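Side-chain contacts in prolyl endopeptidase (PDB 2BKL), which probably hydrolyses oligopeptides on the carboxyl side of proline, and less readily of alanine, as a serine endopeptidase of the S9A family: residues 33-38 against 623-628; 239-244 against 262-267; 383-388 against 433-438. All blocks are in the same frame, centred on the assembly; numbering follows the deposited sequence.

Contact 1 of 3, residues 33-38 against 623-628; sequences PEVQTW and HARKFV
Two torsions bring Trp38 and Arg625 together. The indole of Trp38 is carried straight out from its helix, CG lying anti to the backbone N (chi1 -179°), and Arg625 bends at chi3 (-73°), which turns the guanidinium aside after its aliphatic part has met the ring. The meeting point is the six-membered half of the indole: Trp38 CZ3 stands 3.7 Å from Arg625 CB and 3.8 Å from Arg625 CD, with Arg625 CG equally close. The neighbouring ring atom, Trp38 CH2, comes within 3.6 Å of the backbone Arg625 O and 3.8 Å of Val628 CG1. Indole and guanidinium planes are nearly perpendicular, which, with the methylenes making the contact, speaks for aliphatic packing rather than a cation-pi stack. One turn back, Val35 CG1 meets the far part of the same arginine, 3.8 Å from Arg625 NE, the two side chains crossing at about a right angle. The polar ends of Trp38 and Arg625 are held outside the two segments: Arg625 NE bonds to Leu27 O, and Trp38 NE1 to Thr6 OG1. With an alanine in place of Trp38, the arginine methylenes and Val628 would probably be left with a gap beside them, and Thr6 OG1 would lose its indole partner. Leu643, on strand 641-646, touches both Trp38 and Val628 and so extends this apolar patch. The helix axes stay 12.6 Å apart at their closest, with 72° between their directions, so the long side chains bridge the gap and the backbones do not pack. Helix 622-632 links the adjacent parallel strands 607-613 and 641-646 in the beta-alpha-beta manner of an alpha/beta-hydrolase fold, against which the N-terminal helix 33-51 packs, as the segment ahead of the propeller does in this family.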
loop_
_atom_site.group_PDB
_atom_site.type_symbol
_atom_site.label_atom_id
_atom_site.label_comp_id
_atom_site.label_asym_id
_atom_site.label_seq_id
_atom_site.Cartn_x
_atom_site.Cartn_y
_atom_site.Cartn_z
ATOM N N PRO A 33 -9.712 13.857 27.559
ATOM C CA PRO A 33 -9.146 12.907 28.525
ATOM C C PRO A 33 -9.963 11.623 28.729
ATOM O O PRO A 33 -9.393 10.559 28.962
ATOM C CB PRO A 33 -9.065 13.727 29.824
ATOM C CG PRO A 33 -8.880 15.099 29.342
ATOM C CD PRO A 33 -9.760 15.227 28.116
ATOM N N GLU A 34 -11.286 11.712 28.663
ATOM C CA GLU A 34 -12.094 10.532 28.872
ATOM C C GLU A 34 -11.810 9.505 27.777
ATOM O O GLU A 34 -11.851 8.310 28.036
ATOM C CB GLU A 34 -13.577 10.859 28.875
ATOM C CG GLU A 34 -14.431 9.732 29.409
ATOM C CD GLU A 34 -15.916 10.003 29.319
ATOM O OE1 GLU A 34 -16.334 11.075 28.806
ATOM O OE2 GLU A 34 -16.663 9.125 29.781
ATOM N N VAL A 35 -11.580 9.984 26.563
ATOM C CA VAL A 35 -11.322 9.093 25.429
ATOM C C VAL A 35 -9.923 8.472 25.599
ATOM O O VAL A 35 -9.768 7.269 25.419
ATOM C CB VAL A 35 -11.461 9.822 24.072
ATOM C CG1 VAL A 35 -11.041 8.909 22.915
ATOM C CG2 VAL A 35 -12.869 10.366 23.888
ATOM N N GLN A 36 -8.926 9.265 25.980
ATOM C CA GLN A 36 -7.600 8.694 26.246
ATOM C C GLN A 36 -7.632 7.644 27.341
ATOM O O GLN A 36 -7.020 6.588 27.197
ATOM C CB GLN A 36 -6.601 9.796 26.605
ATOM C CG GLN A 36 -6.283 10.698 25.437
ATOM C CD GLN A 36 -5.440 10.016 24.352
ATOM O OE1 GLN A 36 -4.576 9.166 24.647
ATOM N NE2 GLN A 36 -5.673 10.396 23.098
ATOM N N THR A 37 -8.367 7.895 28.424
ATOM C CA THR A 37 -8.508 6.895 29.481
ATOM C C THR A 37 -9.131 5.573 28.968
ATOM O O THR A 37 -8.691 4.456 29.318
ATOM C CB THR A 37 -9.358 7.472 30.623
ATOM O OG1 THR A 37 -8.641 8.566 31.217
ATOM C CG2 THR A 37 -9.546 6.493 31.737
ATOM N N TRP A 38 -10.163 5.713 28.144
ATOM C CA TRP A 38 -10.857 4.566 27.553
ATOM C C TRP A 38 -9.939 3.777 26.632
ATOM O O TRP A 38 -9.920 2.540 26.659
ATOM C CB TRP A 38 -12.107 5.077 26.843
ATOM C CG TRP A 38 -12.974 4.082 26.195
ATOM C CD1 TRP A 38 -14.069 3.499 26.743
ATOM C CD2 TRP A 38 -12.864 3.566 24.856
ATOM N NE1 TRP A 38 -14.664 2.646 25.843
ATOM C CE2 TRP A 38 -13.949 2.678 24.668
ATOM C CE3 TRP A 38 -11.963 3.778 23.790
ATOM C CZ2 TRP A 38 -14.165 2.017 23.460
ATOM C CZ3 TRP A 38 -12.171 3.105 22.600
ATOM C CH2 TRP A 38 -13.250 2.238 22.445
ATOM N N HIS A 623 -12.337 5.302 13.844
ATOM C CA HIS A 623 -13.177 4.288 13.267
ATOM C C HIS A 623 -13.137 3.004 14.085
ATOM O O HIS A 623 -14.165 2.437 14.411
ATOM C CB HIS A 623 -12.757 3.950 11.821
ATOM C CG HIS A 623 -12.935 5.069 10.852
ATOM N ND1 HIS A 623 -14.129 5.320 10.211
ATOM C CD2 HIS A 623 -12.056 6.014 10.407
ATOM C CE1 HIS A 623 -13.971 6.351 9.399
ATOM N NE2 HIS A 623 -12.728 6.795 9.506
ATOM N N ALA A 624 -11.938 2.563 14.438
ATOM C CA ALA A 624 -11.781 1.337 15.203
ATOM C C ALA A 624 -12.384 1.495 16.603
ATOM O O ALA A 624 -12.961 0.581 17.144
ATOM C CB ALA A 624 -10.298 1.001 15.274
ATOM N N ARG A 625 -12.253 2.667 17.207
ATOM C CA ARG A 625 -12.834 2.864 18.536
ATOM C C ARG A 625 -14.348 2.750 18.510
ATOM O O ARG A 625 -14.948 2.042 19.328
ATOM C CB ARG A 625 -12.463 4.233 19.107
ATOM C CG ARG A 625 -10.986 4.504 19.304
ATOM C CD ARG A 625 -10.666 5.693 20.246
ATOM N NE ARG A 625 -10.939 6.996 19.648
ATOM C CZ ARG A 625 -10.092 7.741 18.944
ATOM N NH1 ARG A 625 -8.876 7.319 18.676
ATOM N NH2 ARG A 625 -10.470 8.940 18.491
ATOM N N LYS A 626 -14.987 3.466 17.609
ATOM C CA LYS A 626 -16.449 3.433 17.538
ATOM C C LYS A 626 -16.969 2.023 17.200
ATOM O O LYS A 626 -17.986 1.577 17.761
ATOM C CB LYS A 626 -16.981 4.448 16.550
ATOM C CG LYS A 626 -16.710 5.911 16.929
ATOM C CD LYS A 626 -17.737 6.876 16.371
ATOM C CE LYS A 626 -17.838 6.852 14.876
ATOM N NZ LYS A 626 -18.748 7.941 14.360
ATOM N N PHE A 627 -16.302 1.337 16.269
ATOM C CA PHE A 627 -16.765 0.024 15.862
ATOM C C PHE A 627 -16.599 -0.976 16.985
ATOM O O PHE A 627 -17.511 -1.756 17.224
ATOM C CB PHE A 627 -16.045 -0.427 14.589
ATOM C CG PHE A 627 -16.611 -1.670 13.963
ATOM C CD1 PHE A 627 -17.789 -1.611 13.241
ATOM C CD2 PHE A 627 -15.968 -2.908 14.100
ATOM C CE1 PHE A 627 -18.283 -2.729 12.600
ATOM C CE2 PHE A 627 -16.481 -4.043 13.491
ATOM C CZ PHE A 627 -17.639 -3.960 12.766
ATOM N N VAL A 628 -15.456 -0.976 17.673
ATOM C CA VAL A 628 -15.255 -1.935 18.781
ATOM C C VAL A 628 -16.282 -1.704 19.878
ATOM O O VAL A 628 -16.827 -2.657 20.447
ATOM C CB VAL A 628 -13.815 -1.973 19.325
ATOM C CG1 VAL A 628 -13.543 -0.927 20.341
ATOM C CG2 VAL A 628 -13.534 -3.363 19.939
#

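Contact 2 of 3, residues 239-244 against 262-267; sequences KYLFVY and KDFRLL
The ring of Phe264 meets Leu241 and Val243 through two adjoining ring atoms, CE1 and CZ, and both approaches are oblique. Val243 CG2 lies 3.8 Å from Phe264 CE1 and equally far from CZ, its side chain set at about a right angle to that of the phenylalanine. Leu241 CD2 stands a little farther off, 4.1 Å from Phe264 CZ. The same ring has a cation-pi contact with Lys257 and meets the His220 ring with the planes about 60° apart. Phe264 reaches this place with CG anti to its carbonyl carbon (chi1 -79°). The CA atoms of Val243 and Phe264 are 8.7 Å apart, so side chains alone make this purely apolar contact. A bound MES molecule, probably from the crystallisation liquor, lies about 4 Å from the Leu241 side chain. Phe264 stands just before strand 265-269, the fourth of a four-stranded antiparallel propeller blade in which 241-247 is the second, and strand 251-257 runs between them, its backbone bonded to Leu241 and Val243. Strand 217-220, at the border of the preceding blade, touches all three residues through Val219 and His220, while Phe242 faces strand 275-280 of the blade that follows.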
loop_
_atom_site.group_PDB
_atom_site.type_symbol
_atom_site.label_atom_id
_atom_site.label_comp_id
_atom_site.label_asym_id
_atom_site.label_seq_id
_atom_site.Cartn_x
_atom_site.Cartn_y
_atom_site.Cartn_z
ATOM N N LYS A 239 15.068 18.199 -19.432
ATOM C CA LYS A 239 14.460 19.077 -20.419
ATOM C C LYS A 239 12.939 19.104 -20.351
ATOM O O LYS A 239 12.320 20.010 -20.888
ATOM C CB LYS A 239 14.904 18.701 -21.838
ATOM C CG LYS A 239 16.369 19.044 -22.137
ATOM C CD LYS A 239 16.657 20.547 -22.084
ATOM C CE LYS A 239 18.081 20.894 -22.542
ATOM N NZ LYS A 239 18.882 21.497 -21.421
ATOM N N TYR A 240 12.341 18.122 -19.681
ATOM C CA TYR A 240 10.885 18.027 -19.609
ATOM C C TYR A 240 10.457 17.839 -18.169
ATOM O O TYR A 240 10.780 16.853 -17.504
ATOM C CB TYR A 240 10.352 16.910 -20.527
ATOM C CG TYR A 240 10.805 17.038 -21.969
ATOM C CD1 TYR A 240 10.157 17.900 -22.850
ATOM C CD2 TYR A 240 11.895 16.313 -22.442
ATOM C CE1 TYR A 240 10.580 18.037 -24.140
ATOM C CE2 TYR A 240 12.320 16.440 -23.752
ATOM C CZ TYR A 240 11.654 17.315 -24.582
ATOM O OH TYR A 240 12.054 17.494 -25.913
ATOM N N LEU A 241 9.714 18.821 -17.701
ATOM C CA LEU A 241 9.071 18.788 -16.397
ATOM C C LEU A 241 7.579 18.489 -16.538
ATOM O O LEU A 241 6.880 19.125 -17.295
ATOM C CB LEU A 241 9.287 20.131 -15.711
ATOM C CG LEU A 241 8.568 20.367 -14.393
ATOM C CD1 LEU A 241 9.121 19.482 -13.306
ATOM C CD2 LEU A 241 8.695 21.840 -14.047
ATOM N N PHE A 242 7.108 17.487 -15.802
ATOM C CA PHE A 242 5.709 17.065 -15.806
ATOM C C PHE A 242 5.046 17.321 -14.447
ATOM O O PHE A 242 5.667 17.137 -13.388
ATOM C CB PHE A 242 5.610 15.567 -16.102
ATOM C CG PHE A 242 6.119 15.196 -17.441
ATOM C CD1 PHE A 242 5.337 15.384 -18.555
ATOM C CD2 PHE A 242 7.384 14.683 -17.583
ATOM C CE1 PHE A 242 5.826 15.067 -19.822
ATOM C CE2 PHE A 242 7.891 14.381 -18.820
ATOM C CZ PHE A 242 7.106 14.581 -19.943
ATOM N N VAL A 243 3.792 17.739 -14.501
ATOM C CA VAL A 243 2.945 17.855 -13.328
ATOM C C VAL A 243 1.654 17.111 -13.607
ATOM O O VAL A 243 0.975 17.331 -14.618
ATOM C CB VAL A 243 2.688 19.307 -12.957
ATOM C CG1 VAL A 243 1.623 19.414 -11.858
ATOM C CG2 VAL A 243 3.989 19.982 -12.486
ATOM N N TYR A 244 1.323 16.224 -12.676
ATOM C CA TYR A 244 0.108 15.426 -12.703
ATOM C C TYR A 244 -0.904 15.959 -11.702
ATOM O O TYR A 244 -0.536 16.273 -10.577
ATOM C CB TYR A 244 0.446 13.989 -12.327
ATOM C CG TYR A 244 1.382 13.236 -13.257
ATOM C CD1 TYR A 244 0.888 12.512 -14.315
ATOM C CD2 TYR A 244 2.734 13.205 -13.021
ATOM C CE1 TYR A 244 1.716 11.802 -15.137
ATOM C CE2 TYR A 244 3.584 12.495 -13.858
ATOM C CZ TYR A 244 3.066 11.799 -14.901
ATOM O OH TYR A 244 3.894 11.075 -15.738
ATOM N N LYS A 262 7.455 29.972 -19.363
ATOM C CA LYS A 262 6.570 30.711 -18.477
ATOM C C LYS A 262 5.336 29.900 -18.070
ATOM O O LYS A 262 4.951 29.911 -16.913
ATOM C CB LYS A 262 6.143 32.040 -19.135
ATOM C CG LYS A 262 6.333 33.284 -18.251
ATOM C CD LYS A 262 6.576 34.564 -19.086
ATOM C CE LYS A 262 7.962 35.189 -18.831
ATOM N NZ LYS A 262 8.112 36.498 -19.546
ATOM N N ASP A 263 4.717 29.206 -19.021
ATOM C CA ASP A 263 3.448 28.526 -18.765
ATOM C C ASP A 263 3.602 27.019 -18.932
ATOM O O ASP A 263 4.421 26.546 -19.727
ATOM C CB ASP A 263 2.377 28.998 -19.751
ATOM C CG ASP A 263 2.060 30.479 -19.619
ATOM O OD1 ASP A 263 1.835 30.950 -18.487
ATOM O OD2 ASP A 263 2.007 31.240 -20.606
ATOM N N PHE A 264 2.810 26.259 -18.176
ATOM C CA PHE A 264 2.633 24.835 -18.463
ATOM C C PHE A 264 1.767 24.622 -19.697
ATOM O O PHE A 264 0.845 25.386 -19.972
ATOM C CB PHE A 264 2.018 24.091 -17.270
ATOM C CG PHE A 264 3.005 23.781 -16.210
ATOM C CD1 PHE A 264 3.802 22.655 -16.275
ATOM C CD2 PHE A 264 3.178 24.651 -15.145
ATOM C CE1 PHE A 264 4.740 22.407 -15.306
ATOM C CE2 PHE A 264 4.107 24.385 -14.164
ATOM C CZ PHE A 264 4.880 23.271 -14.235
ATOM N N ARG A 265 2.082 23.574 -20.442
ATOM C CA ARG A 265 1.283 23.115 -21.564
ATOM C C ARG A 265 0.428 21.931 -21.084
ATOM O O ARG A 265 0.901 21.096 -20.311
ATOM C CB ARG A 265 2.214 22.644 -22.702
ATOM C CG ARG A 265 3.360 23.638 -23.106
ATOM C CD ARG A 265 4.657 22.934 -23.593
ATOM N NE ARG A 265 5.667 23.849 -24.153
ATOM C CZ ARG A 265 5.573 24.422 -25.350
ATOM N NH1 ARG A 265 4.536 24.174 -26.142
ATOM N NH2 ARG A 265 6.520 25.259 -25.768
ATOM N N LEU A 266 -0.821 21.849 -21.525
ATOM C CA LEU A 266 -1.648 20.680 -21.260
ATOM C C LEU A 266 -1.303 19.573 -22.215
ATOM O O LEU A 266 -1.460 19.733 -23.415
ATOM C CB LEU A 266 -3.125 21.017 -21.434
ATOM C CG LEU A 266 -4.155 19.910 -21.227
ATOM C CD1 LEU A 266 -4.172 19.442 -19.782
ATOM C CD2 LEU A 266 -5.550 20.420 -21.660
ATOM N N LEU A 267 -0.814 18.452 -21.698
ATOM C CA LEU A 267 -0.688 17.267 -22.545
ATOM C C LEU A 267 -2.041 16.606 -22.784
ATOM O O LEU A 267 -2.411 16.323 -23.936
ATOM C CB LEU A 267 0.288 16.259 -21.978
ATOM C CG LEU A 267 0.498 15.014 -22.818
ATOM C CD1 LEU A 267 1.160 15.339 -24.174
ATOM C CD2 LEU A 267 1.329 14.025 -22.040
#

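Contact 3 of 3, residues 383-388 against 433-438; sequences SFTTPR and FVVHRK
In the turn that offers Phe384 and Thr385 to Val435, one oxygen, Ser383 OG, is held by two hydrogen bonds and a weak third. It shares a hydrogen bond of 2.8 Å with Thr386 OG1, accepts the backbone N-H of Thr385 at 3.2 Å from Thr385 N, and has the weak bond from Thr385 OG1. The bond from the amide two residues on defines an ST turn. A backbone bond of 3.1 Å from Ser383 N to Thr386 O, with a weak return bond, closes the two-residue bend of a beta-hairpin. The aromatic at its tip makes the main contact. Phe384 carries CG anti to its carbonyl carbon (chi1 -75°), which presents the ring to two side chains of strand 429-437. Val435 CG2 lies over one face as a CH-pi contact, 4.1 Å from the centroid of the Phe384 ring and 26° off its normal. At the far end of that ring, Phe384 CE2 comes over a face of Phe433, 3.4 Å from Phe433 CG, while Phe433 CD2 lies in the Phe384 plane, at its edge. Their planes are 59° apart and their centroids 5.2 Å, an oblique pair that is neither stack nor T-shape. Thr385 CG2 adds only a loose touch on Val435 CG1. Phe384 also touches Val417 of strand 415-423, Tyr478 and Val480 of strand 477-481, and Ala462 of a loop. Strand 429-437 runs between those two strands in the eight-stranded sheet of the catalytic domain. The hairpin joins strands 376-383 and 386-394, the middle pair of the last propeller blade in chain order, so Phe384 of the propeller packs on one face of the hydrolase sheet, over strands 415-423, 429-437 and 477-481, at the domain interface.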
loop_
_atom_site.group_PDB
_atom_site.type_symbol
_atom_site.label_atom_id
_atom_site.label_comp_id
_atom_site.label_asym_id
_atom_site.label_seq_id
_atom_site.Cartn_x
_atom_site.Cartn_y
_atom_site.Cartn_z
ATOM N N SER A 383 7.536 -15.660 -4.240
ATOM C CA SER A 383 6.283 -16.422 -4.313
ATOM C C SER A 383 5.803 -16.615 -2.900
ATOM O O SER A 383 6.468 -16.234 -1.950
ATOM C CB SER A 383 6.461 -17.788 -5.016
ATOM O OG SER A 383 6.972 -18.791 -4.149
ATOM N N PHE A 384 4.609 -17.171 -2.738
ATOM C CA PHE A 384 4.084 -17.391 -1.401
ATOM C C PHE A 384 4.994 -18.285 -0.560
ATOM O O PHE A 384 4.936 -18.214 0.676
ATOM C CB PHE A 384 2.661 -17.987 -1.430
ATOM C CG PHE A 384 1.596 -17.001 -1.795
ATOM C CD1 PHE A 384 1.221 -15.981 -0.930
ATOM C CD2 PHE A 384 0.958 -17.087 -3.016
ATOM C CE1 PHE A 384 0.225 -15.066 -1.314
ATOM C CE2 PHE A 384 -0.012 -16.187 -3.405
ATOM C CZ PHE A 384 -0.383 -15.174 -2.559
ATOM N N THR A 385 5.797 -19.114 -1.226
ATOM C CA THR A 385 6.765 -19.999 -0.568
ATOM C C THR A 385 8.260 -19.737 -0.908
ATOM O O THR A 385 9.135 -20.512 -0.497
ATOM C CB THR A 385 6.414 -21.458 -0.920
ATOM O OG1 THR A 385 6.602 -21.683 -2.316
ATOM C CG2 THR A 385 4.942 -21.737 -0.697
ATOM N N THR A 386 8.547 -18.651 -1.621
ATOM C CA THR A 386 9.904 -18.302 -2.109
ATOM C C THR A 386 10.286 -16.923 -1.584
ATOM O O THR A 386 9.754 -15.915 -2.055
ATOM C CB THR A 386 9.961 -18.221 -3.675
ATOM O OG1 THR A 386 9.657 -19.480 -4.263
ATOM C CG2 THR A 386 11.382 -17.945 -4.168
ATOM N N PRO A 387 11.219 -16.843 -0.644
ATOM C CA PRO A 387 11.742 -15.539 -0.227
ATOM C C PRO A 387 12.321 -14.707 -1.385
ATOM O O PRO A 387 12.730 -15.293 -2.386
ATOM C CB PRO A 387 12.836 -15.921 0.802
ATOM C CG PRO A 387 12.425 -17.229 1.296
ATOM C CD PRO A 387 11.821 -17.938 0.132
ATOM N N ARG A 388 12.378 -13.381 -1.239
ATOM C CA ARG A 388 12.811 -12.479 -2.302
ATOM C C ARG A 388 14.126 -12.882 -2.911
ATOM O O ARG A 388 15.102 -13.128 -2.226
ATOM C CB ARG A 388 12.966 -11.033 -1.788
ATOM C CG ARG A 388 11.690 -10.249 -1.690
ATOM C CD ARG A 388 11.807 -8.999 -0.819
ATOM N NE ARG A 388 12.938 -8.137 -1.164
ATOM C CZ ARG A 388 12.860 -7.042 -1.933
ATOM N NH1 ARG A 388 11.697 -6.642 -2.441
ATOM N NH2 ARG A 388 13.958 -6.326 -2.185
ATOM N N PHE A 433 -5.718 -17.214 -4.591
ATOM C CA PHE A 433 -4.606 -18.086 -4.228
ATOM C C PHE A 433 -4.895 -18.813 -2.938
ATOM O O PHE A 433 -5.429 -18.229 -2.000
ATOM C CB PHE A 433 -3.312 -17.286 -4.062
ATOM C CG PHE A 433 -2.860 -16.537 -5.279
ATOM C CD1 PHE A 433 -2.329 -17.214 -6.368
ATOM C CD2 PHE A 433 -2.916 -15.139 -5.323
ATOM C CE1 PHE A 433 -1.889 -16.521 -7.500
ATOM C CE2 PHE A 433 -2.446 -14.458 -6.430
ATOM C CZ PHE A 433 -1.953 -15.127 -7.506
ATOM N N VAL A 434 -4.551 -20.097 -2.884
ATOM C CA VAL A 434 -4.741 -20.905 -1.691
ATOM C C VAL A 434 -3.438 -21.597 -1.374
ATOM O O VAL A 434 -2.887 -22.315 -2.216
ATOM C CB VAL A 434 -5.902 -21.912 -1.828
ATOM C CG1 VAL A 434 -6.154 -22.583 -0.477
ATOM C CG2 VAL A 434 -7.176 -21.234 -2.314
ATOM N N VAL A 435 -2.931 -21.384 -0.168
ATOM C CA VAL A 435 -1.598 -21.855 0.222
ATOM C C VAL A 435 -1.731 -22.755 1.437
ATOM O O VAL A 435 -2.438 -22.454 2.398
ATOM C CB VAL A 435 -0.664 -20.650 0.583
ATOM C CG1 VAL A 435 0.755 -21.130 0.806
ATOM C CG2 VAL A 435 -0.723 -19.552 -0.508
ATOM N N HIS A 436 -1.059 -23.896 1.402
ATOM C CA HIS A 436 -1.128 -24.846 2.504
ATOM C C HIS A 436 -0.021 -25.879 2.386
ATOM O O HIS A 436 0.609 -26.020 1.348
ATOM C CB HIS A 436 -2.487 -25.551 2.529
ATOM C CG HIS A 436 -2.870 -26.128 1.212
ATOM N ND1 HIS A 436 -2.424 -27.364 0.770
ATOM C CD2 HIS A 436 -3.661 -25.646 0.228
ATOM C CE1 HIS A 436 -2.912 -27.595 -0.436
ATOM N NE2 HIS A 436 -3.665 -26.568 -0.786
ATOM N N ARG A 437 0.184 -26.646 3.456
ATOM C CA ARG A 437 1.078 -27.802 3.370
ATOM C C ARG A 437 0.573 -28.783 2.316
ATOM O O ARG A 437 -0.639 -28.995 2.166
ATOM C CB ARG A 437 1.167 -28.533 4.708
ATOM C CG ARG A 437 1.959 -27.818 5.777
ATOM C CD ARG A 437 2.015 -28.569 7.074
ATOM N NE ARG A 437 2.801 -29.781 6.880
ATOM C CZ ARG A 437 4.144 -29.804 6.898
ATOM N NH1 ARG A 437 4.857 -28.703 7.155
ATOM N NH2 ARG A 437 4.779 -30.944 6.653
ATOM N N LYS A 438 1.503 -29.442 1.643
ATOM C CA LYS A 438 1.147 -30.497 0.691
ATOM C C LYS A 438 0.320 -31.608 1.305
ATOM O O LYS A 438 -0.531 -32.174 0.623
ATOM C CB LYS A 438 2.407 -31.078 0.029
ATOM C CG LYS A 438 3.046 -30.132 -0.929
ATOM C CD LYS A 438 4.207 -30.762 -1.722
ATOM C CE LYS A 438 4.958 -29.729 -2.547
ATOM N NZ LYS A 438 6.244 -30.277 -3.035
#

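Contact 1 opens first, on the N-terminal helix 33-51, and closes last, at helix 622-632, so its loop spans most of the chain and encloses the other two. Contact 2 then closes a short loop of 17 intervening residues within one propeller blade. Contact 3 follows in series, running from the hairpin of the last blade to strand 429-437; none of the loops cross. Contacts 2 and 3 lie on opposite sides of the chain's centre, their centres about 45 Å apart, and the nearest atoms of any two contacts are over 20 Å apart. Contact 2 stays inside the propeller, whereas contact 3 joins the last blade to the hydrolase sheet, and contact 1 packs the N-terminal helix against a helix of the hydrolase fold.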